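Local coordinates for AlgX/AlgJ SGNH hydrolase-like domain-containing protein (Eubacterium siraeum, PDB 4NZK) that is of unknown function but belongs to the DHHW family of the SGNH hydrolase clan, and so may act on ester-linked groups, at residues Cys308-Phe313 with Asn348-Lys353; Asn84-Leu89 with Asn135-Val140. All coordinates share one frame; numbering follows the deposited sequence. Where two conformers were deposited one is given.

Interaction 1. Residues Cys308-Phe313 with Asn348-Lys353; sequences CDIRYF and NNLLSK
A type I beta turn, Asp309 to Tyr312, ends strand 304-309 of the mixed sheet and receives the side-chain amide of Asn349 from the end of helix 344-350. The turn is closed by the backbone bond from Tyr312 N to Asp309 O. Asn349 ND2 donates to Ile310 O at 2.9 Å. The bond is nearly straight, with an N-H...O angle of 170°. The acceptor lies in the amide plane of Asn349, while the nitrogen is tilted slightly from the carbonyl plane of Ile310. Asn349 CG stands anti to its own carbonyl carbon (chi1 -55°), which sends the amide to the turn. ND2 also donates to water 1, which in turn donates to Arg311 O, so the amide serves Ile310 O directly and Arg311 O through the water. Without the amide, as with an alanine here, Ile310 O would probably lose this donor and water 1 one of its protein partners. Next to the amide the contact is apolar. Leu350 CD1 lies 3.9 Å from Ile310 CA and equally close to Phe313 CD2. It comes to the Phe313 ring obliquely, and the two side chains cross at about a right angle. Phe286 of strand 282-287 and Phe331 of strand 328-334 also touch Leu350, which ties the helix end to the sheet. On the strand side the turn is braced by Asp309. Its OD1 accepts from Arg311 N through the anti lone pair, an Asx turn, and from Arg311 NE on the syn side. Arg311 NH2 takes the other oxygen, a side-on salt bridge. Lys287 and Asp267 extend this charge network. The Tyr312 ring lies against the start of the arginine side chain, with Arg311 CB 3.6 Å above the ring plane and over its centre.

Interaction 2. Residues Asn84-Leu89 with Asn135-Val140; sequences NYASYL and NKLVNV. With EDO (1,2-ethanediol), chain D.
Ala86 CB meets Lys136 CB at 3.6 Å, where helix 83-96 packs against the end of helix 126-136. The methyl touches the base of the lysine, not its charged end. Beside it, Leu137 CD2 lies 4.3 Å from Ala86 CB and 4.0 Å from Leu89 CD2, so one methyl bridges a residue pair about one helical turn apart. The two leucine side chains cross at a slant. Leu89 CD2 also reaches Val140 CG1 at 4.3 Å, which extends the apolar strip to Val140. Lys136 CB faces Ala86, and with CG anti to the carbonyl carbon (chi1 -70°) the rest of the chain extends past the methyl. It bends at its last torsion, and NZ donates to O2 of a 1,2-ethanediol at 2.8 Å, a molecule probably taken from the crystallisation liquor. Ser132 OG is a second partner of this NZ.

Further out, Asn90 of helix 83-96 bonds to the backbone of Lys136 and Val138 and so holds the chain at 136-138. Asn104 of strand 101-107 touches Leu89, Leu137 and Val140 from the sheet side. Within helix 83-96, Leu89 CD1 sits 3.5 Å above the plane of the Tyr85 ring, toward its rim. No hydrogen bond joins the two segments directly. Their adhesion therefore rests on methyl and methylene contacts, and Asn90 adds polar links to the backbone nearby.

Along the chain interaction 2 closes before interaction 1 opens. Their centres lie about 17 Å apart. Interaction 1 joins the end of strand 304-309 to helix 344-350. Interaction 2 joins helix 83-96 to the end of helix 126-136, beside strand 101-107 of the same mixed sheet. Helix 344-350 connects the two: its Ile346 touches Tyr85, Tyr88 and Leu89, and its Glu344 bonds to Asn84 and Tyr88. The contacts also meet directly, with Leu351 CD1 packed 3.7 Å from Tyr88 O. Phe331 of strand 328-334 touches Leu350 of interaction 1 and Leu89 of interaction 2. Helices from early and late in the chain are thus packed together against one sheet.

Interaction 1. Residues Cys308-Phe313 with Asn348-Lys353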
loop_
_atom_site.group_PDB
_atom_site.type_symbol
_atom_site.label_atom_id
_atom_site.label_comp_id
_atom_site.label_asym_id
_atom_site.label_seq_id
_atom_site.Cartn_x
_atom_site.Cartn_y
_atom_site.Cartn_z
ATOM N N CYS A 308 -0.710 -8.801 -6.366
ATOM C CA CYS A 308 0.645 -9.287 -6.538
ATOM C C CYS A 308 1.650 -8.365 -5.873
ATOM O O CYS A 308 1.495 -7.159 -5.888
ATOM C CB CYS A 308 0.968 -9.302 -8.021
ATOM S SG CYS A 308 -0.201 -10.218 -9.075
ATOM N N ASP A 309 2.696 -8.949 -5.313
ATOM C CA ASP A 309 3.746 -8.200 -4.655
ATOM C C ASP A 309 4.978 -8.166 -5.560
ATOM O O ASP A 309 5.442 -9.204 -6.023
ATOM C CB ASP A 309 4.131 -8.844 -3.324
ATOM C CG ASP A 309 4.889 -7.877 -2.433
ATOM O OD1 ASP A 309 6.080 -7.582 -2.760
ATOM O OD2 ASP A 309 4.291 -7.427 -1.413
ATOM N N ILE A 310 5.541 -6.977 -5.761
ATOM C CA ILE A 310 6.710 -6.830 -6.631
ATOM C C ILE A 310 7.947 -7.593 -6.153
ATOM O O ILE A 310 8.852 -7.822 -6.931
ATOM C CB ILE A 310 7.070 -5.344 -6.809
ATOM C CG1 ILE A 310 7.504 -4.723 -5.469
ATOM C CG2 ILE A 310 5.895 -4.574 -7.402
ATOM C CD1 ILE A 310 7.806 -3.256 -5.534
ATOM N N ARG A 311 7.982 -7.969 -4.875
ATOM C CA ARG A 311 9.088 -8.748 -4.314
ATOM C C ARG A 311 8.966 -10.274 -4.530
ATOM O O ARG A 311 9.964 -10.976 -4.477
ATOM C CB ARG A 311 9.195 -8.462 -2.813
ATOM C CG ARG A 311 9.480 -7.006 -2.504
ATOM C CD ARG A 311 9.162 -6.667 -1.060
ATOM N NE ARG A 311 7.718 -6.637 -0.790
ATOM C CZ ARG A 311 7.211 -6.578 0.444
ATOM N NH1 ARG A 311 8.038 -6.534 1.498
ATOM N NH2 ARG A 311 5.889 -6.574 0.631
ATOM N N TYR A 312 7.742 -10.753 -4.781
ATOM C CA TYR A 312 7.405 -12.187 -4.763
ATOM C C TYR A 312 6.501 -12.519 -5.953
ATOM O O TYR A 312 5.273 -12.681 -5.840
ATOM C CB TYR A 312 6.674 -12.556 -3.473
ATOM C CG TYR A 312 7.329 -12.029 -2.234
ATOM C CD1 TYR A 312 8.538 -12.498 -1.826
ATOM C CD2 TYR A 312 6.737 -11.032 -1.497
ATOM C CE1 TYR A 312 9.120 -12.007 -0.687
ATOM C CE2 TYR A 312 7.320 -10.504 -0.352
ATOM C CZ TYR A 312 8.522 -11.002 0.051
ATOM O OH TYR A 312 9.152 -10.508 1.176
ATOM N N PHE A 313 7.097 -12.618 -7.106
ATOM C CA PHE A 313 6.337 -12.808 -8.319
ATOM C C PHE A 313 7.213 -13.574 -9.254
ATOM O O PHE A 313 8.247 -13.075 -9.695
ATOM C CB PHE A 313 5.964 -11.463 -8.915
ATOM C CG PHE A 313 5.007 -11.558 -10.086
ATOM C CD1 PHE A 313 3.638 -11.695 -9.854
ATOM C CD2 PHE A 313 5.449 -11.462 -11.391
ATOM C CE1 PHE A 313 2.745 -11.768 -10.898
ATOM C CE2 PHE A 313 4.555 -11.553 -12.447
ATOM C CZ PHE A 313 3.189 -11.678 -12.194
ATOM N N ASN A 348 13.392 -7.157 -12.023
ATOM C CA ASN A 348 13.910 -8.517 -11.848
ATOM C C ASN A 348 12.886 -9.599 -11.764
ATOM O O ASN A 348 13.192 -10.768 -12.055
ATOM C CB ASN A 348 14.766 -8.566 -10.603
ATOM C CG ASN A 348 15.989 -7.655 -10.703
ATOM O OD1 ASN A 348 16.514 -7.408 -11.792
ATOM N ND2 ASN A 348 16.416 -7.135 -9.571
ATOM N N ASN A 349 11.682 -9.231 -11.324
ATOM C CA ASN A 349 10.604 -10.208 -11.159
ATOM C C ASN A 349 9.496 -10.020 -12.193
ATOM O O ASN A 349 9.156 -10.937 -12.907
ATOM C CB ASN A 349 10.049 -10.159 -9.733
ATOM C CG ASN A 349 11.126 -10.355 -8.661
ATOM O OD1 ASN A 349 12.084 -11.115 -8.847
ATOM N ND2 ASN A 349 10.986 -9.632 -7.533
ATOM N N LEU A 350 8.924 -8.837 -12.263
ATOM C CA LEU A 350 7.813 -8.618 -13.166
ATOM C C LEU A 350 8.215 -8.652 -14.635
ATOM O O LEU A 350 7.462 -9.137 -15.457
ATOM C CB LEU A 350 7.117 -7.282 -12.880
ATOM C CG LEU A 350 6.129 -7.295 -11.724
ATOM C CD1 LEU A 350 6.667 -7.832 -10.435
ATOM C CD2 LEU A 350 5.513 -5.925 -11.523
ATOM N N LEU A 351 9.382 -8.092 -14.950
ATOM C CA LEU A 351 9.798 -7.978 -16.335
ATOM C C LEU A 351 10.763 -9.033 -16.814
ATOM O O LEU A 351 11.196 -8.939 -17.956
ATOM C CB LEU A 351 10.391 -6.602 -16.569
ATOM C CG LEU A 351 9.373 -5.484 -16.404
ATOM C CD1 LEU A 351 10.049 -4.120 -16.418
ATOM C CD2 LEU A 351 8.294 -5.554 -17.476
ATOM N N SER A 352 11.073 -10.015 -15.969
ATOM C CA SER A 352 11.933 -11.154 -16.333
ATOM C C SER A 352 11.030 -12.238 -16.865
ATOM O O SER A 352 9.958 -12.528 -16.289
ATOM C CB SER A 352 12.735 -11.643 -15.144
ATOM O OG SER A 352 11.896 -12.062 -14.076
ATOM N N LYS A 353 11.478 -12.844 -17.967
ATOM C CA LYS A 353 10.673 -13.826 -18.702
ATOM C C LYS A 353 10.586 -15.113 -17.918
ATOM O O LYS A 353 11.588 -15.604 -17.378
ATOM C CB LYS A 353 11.254 -14.063 -20.099
ATOM C CG LYS A 353 11.103 -12.906 -21.086
ATOM C CD LYS A 353 9.878 -13.033 -21.980
ATOM C CE LYS A 353 9.918 -12.013 -23.119
ATOM O OXT LYS A 353 9.478 -15.669 -17.804
HETATM O O HOH W 1 12.646 -9.864 -5.140
HETATM O O HOH W 2 10.135 -13.632 -11.746
#

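Interaction 2. Residues Asn84-Leu89 with Asn135-Val140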
loop_
_atom_site.group_PDB
_atom_site.type_symbol
_atom_site.label_atom_id
_atom_site.label_comp_id
_atom_site.label_asym_id
_atom_site.label_seq_id
_atom_site.Cartn_x
_atom_site.Cartn_y
_atom_site.Cartn_z
ATOM N N ASN A 84 14.744 4.758 -11.809
ATOM C CA ASN A 84 14.674 3.348 -12.188
ATOM C C ASN A 84 13.235 2.874 -12.186
ATOM O O ASN A 84 12.771 2.307 -13.158
ATOM C CB ASN A 84 15.504 2.479 -11.267
ATOM C CG ASN A 84 17.000 2.658 -11.457
ATOM O OD1 ASN A 84 17.482 3.457 -12.252
ATOM N ND2 ASN A 84 17.737 1.860 -10.740
ATOM N N TYR A 85 12.536 3.132 -11.086
ATOM C CA TYR A 85 11.117 2.766 -10.968
ATOM C C TYR A 85 10.321 3.292 -12.167
ATOM O O TYR A 85 9.561 2.542 -12.774
ATOM C CB TYR A 85 10.587 3.386 -9.652
ATOM C CG TYR A 85 9.110 3.228 -9.430
ATOM C CD1 TYR A 85 8.600 2.045 -8.943
ATOM C CD2 TYR A 85 8.218 4.269 -9.675
ATOM C CE1 TYR A 85 7.241 1.892 -8.701
ATOM C CE2 TYR A 85 6.849 4.119 -9.434
ATOM C CZ TYR A 85 6.363 2.933 -8.953
ATOM O OH TYR A 85 5.047 2.708 -8.720
ATOM N N ALA A 86 10.460 4.572 -12.473
ATOM C CA ALA A 86 9.679 5.138 -13.588
ATOM C C ALA A 86 10.024 4.427 -14.888
ATOM O O ALA A 86 9.138 4.122 -15.659
ATOM C CB ALA A 86 9.916 6.636 -13.745
ATOM N N SER A 87 11.299 4.151 -15.126
ATOM C CA SER A 87 11.702 3.442 -16.337
ATOM C C SER A 87 11.100 2.043 -16.420
ATOM O O SER A 87 10.705 1.590 -17.495
ATOM C CB SER A 87 13.227 3.388 -16.423
ATOM O OG SER A 87 13.667 2.798 -17.637
ATOM N N TYR A 88 11.022 1.352 -15.294
ATOM C CA TYR A 88 10.434 0.026 -15.266
ATOM C C TYR A 88 8.928 0.069 -15.540
ATOM O O TYR A 88 8.382 -0.776 -16.263
ATOM C CB TYR A 88 10.719 -0.669 -13.939
ATOM C CG TYR A 88 12.188 -0.750 -13.553
ATOM C CD1 TYR A 88 13.183 -0.728 -14.505
ATOM C CD2 TYR A 88 12.560 -0.834 -12.210
ATOM C CE1 TYR A 88 14.518 -0.777 -14.155
ATOM C CE2 TYR A 88 13.895 -0.896 -11.850
ATOM C CZ TYR A 88 14.863 -0.858 -12.828
ATOM O OH TYR A 88 16.208 -0.917 -12.469
ATOM N N LEU A 89 8.237 0.999 -14.915
ATOM C CA LEU A 89 6.806 1.174 -15.203
ATOM C C LEU A 89 6.592 1.489 -16.671
ATOM O O LEU A 89 5.665 0.980 -17.290
ATOM C CB LEU A 89 6.164 2.304 -14.365
ATOM C CG LEU A 89 5.497 1.837 -13.091
ATOM C CD1 LEU A 89 6.441 1.175 -12.127
ATOM C CD2 LEU A 89 4.821 3.011 -12.442
ATOM N N ASN A 135 6.910 12.876 -13.254
ATOM C CA ASN A 135 7.442 13.622 -14.376
ATOM C C ASN A 135 8.141 12.717 -15.376
ATOM O O ASN A 135 8.339 13.117 -16.520
ATOM C CB ASN A 135 8.412 14.693 -13.889
ATOM C CG ASN A 135 7.714 15.811 -13.135
ATOM O OD1 ASN A 135 6.548 16.115 -13.371
ATOM N ND2 ASN A 135 8.450 16.446 -12.239
ATOM N N LYS A 136 8.545 11.523 -14.949
ATOM C CA LYS A 136 9.290 10.605 -15.808
ATOM C C LYS A 136 8.410 9.536 -16.435
ATOM O O LYS A 136 8.883 8.736 -17.279
ATOM C CB LYS A 136 10.410 9.948 -14.972
ATOM C CG LYS A 136 11.507 10.922 -14.591
ATOM C CD LYS A 136 12.421 10.419 -13.494
ATOM C CE LYS A 136 13.550 11.396 -13.174
ATOM N NZ LYS A 136 13.057 12.755 -12.731
ATOM N N LEU A 137 7.126 9.505 -16.069
ATOM C CA LEU A 137 6.199 8.502 -16.608
ATOM C C LEU A 137 5.799 8.816 -18.022
ATOM O O LEU A 137 5.643 9.986 -18.387
ATOM C CB LEU A 137 4.936 8.426 -15.781
ATOM C CG LEU A 137 5.123 7.913 -14.367
ATOM C CD1 LEU A 137 3.801 8.077 -13.621
ATOM C CD2 LEU A 137 5.665 6.494 -14.310
ATOM N N VAL A 138 5.626 7.757 -18.821
ATOM C CA VAL A 138 5.179 7.843 -20.207
ATOM C C VAL A 138 3.973 6.909 -20.370
ATOM O O VAL A 138 4.085 5.688 -20.229
ATOM C CB VAL A 138 6.277 7.436 -21.192
ATOM C CG1 VAL A 138 5.742 7.430 -22.620
ATOM C CG2 VAL A 138 7.461 8.363 -21.063
ATOM N N ASN A 139 2.811 7.511 -20.652
ATOM C CA ASN A 139 1.555 6.800 -20.843
ATOM C C ASN A 139 1.126 5.944 -19.640
ATOM O O ASN A 139 0.464 4.925 -19.768
ATOM C CB ASN A 139 1.583 5.961 -22.105
ATOM C CG ASN A 139 1.781 6.778 -23.330
ATOM O OD1 ASN A 139 1.254 7.891 -23.421
ATOM N ND2 ASN A 139 2.570 6.251 -24.297
ATOM N N VAL A 140 1.513 6.410 -18.468
ATOM C CA VAL A 140 1.089 5.839 -17.195
ATOM C C VAL A 140 0.337 6.947 -16.468
ATOM O O VAL A 140 0.842 8.070 -16.364
ATOM C CB VAL A 140 2.276 5.317 -16.355
ATOM C CG1 VAL A 140 1.849 4.840 -14.985
ATOM C CG2 VAL A 140 2.951 4.187 -17.097
HETATM C C1 EDO D . 15.442 15.757 -14.590
HETATM O O1 EDO D . 14.152 16.263 -15.058
HETATM C C2 EDO D . 15.509 15.743 -13.055
HETATM O O2 EDO D . 15.289 14.405 -12.518
#